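PDB 3LQ7: glutathione S-transferase from Agrobacterium tumefaciens, which probably catalyses the conjugation of glutathione, through its thiol, to electrophilic compounds. Local coordinates for residues 47-52 with 97-102. Residues are numbered along the deposited sequence; the frame is centred on the assembly and turned at random.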
# COMPACT_ATOMS: atom_id res chain seq x y z
N VAL A 47 -4.65 -13.69 16.76
CA VAL A 47 -6.09 -13.71 16.88
C VAL A 47 -6.55 -15.10 17.36
O VAL A 47 -7.66 -15.26 17.88
CB VAL A 47 -6.68 -13.23 15.51
CG1 VAL A 47 -7.74 -14.15 14.94
CG2 VAL A 47 -7.11 -11.77 15.60
N GLY A 48 -5.67 -16.08 17.22
CA GLY A 48 -5.91 -17.42 17.73
C GLY A 48 -6.79 -18.26 16.83
O GLY A 48 -7.43 -19.20 17.28
N GLN A 49 -6.82 -17.90 15.54
CA GLN A 49 -7.61 -18.63 14.56
C GLN A 49 -6.79 -19.78 13.97
O GLN A 49 -5.74 -19.54 13.37
CB GLN A 49 -8.11 -17.68 13.45
CG GLN A 49 -9.00 -18.32 12.37
CD GLN A 49 -10.34 -18.82 12.90
OE1 GLN A 49 -10.98 -18.18 13.74
NE2 GLN A 49 -10.78 -19.97 12.39
N PRO A 50 -7.25 -21.03 14.17
CA PRO A 50 -6.62 -22.18 13.51
C PRO A 50 -6.82 -22.10 12.01
O PRO A 50 -7.90 -21.74 11.53
CB PRO A 50 -7.39 -23.37 14.09
CG PRO A 50 -7.99 -22.87 15.36
CD PRO A 50 -8.33 -21.45 15.07
N TYR A 51 -5.77 -22.42 11.26
CA TYR A 51 -5.76 -22.23 9.81
C TYR A 51 -5.05 -23.36 9.08
O TYR A 51 -4.08 -23.93 9.59
CB TYR A 51 -5.16 -20.87 9.44
CG TYR A 51 -3.71 -20.66 9.85
CD1 TYR A 51 -2.67 -20.85 8.94
CD2 TYR A 51 -3.38 -20.23 11.15
CE1 TYR A 51 -1.34 -20.65 9.30
CE2 TYR A 51 -2.05 -20.02 11.52
CZ TYR A 51 -1.03 -20.23 10.59
OH TYR A 51 0.28 -20.03 10.93
N HIS A 52 -5.53 -23.66 7.88
CA HIS A 52 -4.92 -24.69 7.04
C HIS A 52 -3.91 -24.06 6.08
O HIS A 52 -4.05 -22.91 5.69
CB HIS A 52 -6.00 -25.47 6.28
CG HIS A 52 -7.04 -26.08 7.18
ND1 HIS A 52 -6.90 -27.32 7.74
CD2 HIS A 52 -8.23 -25.59 7.61
CE1 HIS A 52 -7.96 -27.59 8.48
NE2 HIS A 52 -8.78 -26.55 8.42
N GLN A 97 -10.72 -7.35 11.33
CA GLN A 97 -12.06 -6.78 11.56
C GLN A 97 -13.13 -7.84 11.84
O GLN A 97 -14.22 -7.51 12.31
CB GLN A 97 -12.48 -5.83 10.42
CG GLN A 97 -12.65 -6.46 9.05
CD GLN A 97 -12.40 -5.46 7.92
OE1 GLN A 97 -12.08 -4.29 8.16
NE2 GLN A 97 -12.53 -5.93 6.68
N HIS A 98 -12.80 -9.09 11.56
CA HIS A 98 -13.65 -10.22 11.90
C HIS A 98 -13.24 -10.90 13.20
O HIS A 98 -13.84 -11.91 13.59
CB HIS A 98 -13.68 -11.23 10.76
CG HIS A 98 -14.58 -10.83 9.62
ND1 HIS A 98 -14.29 -9.77 8.79
CD2 HIS A 98 -15.74 -11.35 9.18
CE1 HIS A 98 -15.24 -9.65 7.89
NE2 HIS A 98 -16.14 -10.60 8.10
N HIS A 99 -12.22 -10.36 13.87
CA HIS A 99 -11.80 -10.84 15.19
C HIS A 99 -11.34 -9.70 16.09
O HIS A 99 -11.03 -8.60 15.62
CB HIS A 99 -10.68 -11.86 15.09
CG HIS A 99 -11.02 -13.06 14.26
ND1 HIS A 99 -10.73 -13.13 12.91
CD2 HIS A 99 -11.62 -14.23 14.58
CE1 HIS A 99 -11.14 -14.29 12.44
NE2 HIS A 99 -11.69 -14.98 13.43
N SER A 100 -11.28 -9.99 17.39
CA SER A 100 -10.81 -9.05 18.39
C SER A 100 -9.28 -9.06 18.50
O SER A 100 -8.63 -10.07 18.20
CB SER A 100 -11.44 -9.40 19.75
OG SER A 100 -10.70 -8.84 20.83
N GLY A 101 -8.72 -7.94 18.93
CA GLY A 101 -7.30 -7.88 19.29
C GLY A 101 -6.38 -7.07 18.39
O GLY A 101 -5.33 -6.62 18.84
N LEU A 102 -6.77 -6.89 17.12
CA LEU A 102 -5.89 -6.24 16.14
C LEU A 102 -6.34 -4.85 15.69
O LEU A 102 -5.55 -4.11 15.11
CB LEU A 102 -5.67 -7.13 14.92
CG LEU A 102 -4.87 -8.41 15.16
CD1 LEU A 102 -4.71 -9.19 13.87
CD2 LEU A 102 -3.51 -8.10 15.75
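With chi1 at -57°, the imidazole of H99 stands anti to its own carbonyl carbon and reaches across to V47 and Q49, while Q49 swings its CG anti to the backbone N and then bends at chi2, which turns the amide back toward the ring. V47 supplies the apolar part of the contact. Its CG1 lies over one face of the H99 imidazole, 3.8 Å from the ring centroid and displaced toward the rim, a CH-pi contact that brings V47 CG1 to 3.5 Å from H99 CG. The other branch turns to the following residues, V47 CG2 packing 3.5 Å from S100 O. V47 CG2 also lies 3.9 Å from L102 CD1. One methyl thus meets an aromatic face, and the other rests against a carbonyl oxygen, H99 CB and the L102 side chain.

The polar part is looser. H99 NE2 donates to Q49 OE1 at 3.3 Å, but the N-H...O angle of 129° makes this a weak bond, and the amide and ring planes are inclined by 39°. H99 ND1 is hydrogen-bonded to I95 O, near the end of the preceding helix 88-97, and this bond probably does most to hold the ring; donation from both nitrogens at once would suit a protonated imidazole. Beneath this surface contact, L102 is buried, touching A43 and E46 of helix 38-47 as well as A178 and I181 of helix 178-188.

The case illustrates how two helix exits can be joined by one residue's two methyls and a single weak polar bond: G48, with positive phi, leads from helix 38-47 toward strand 52-56, while residues 97-102 start the linker from helix 88-97 to helix 107-137. The arrangement belongs to the glutathione S-transferase fold, in which a thioredoxin-like N-terminal domain is connected by such a linker to an all-helical C-terminal domain.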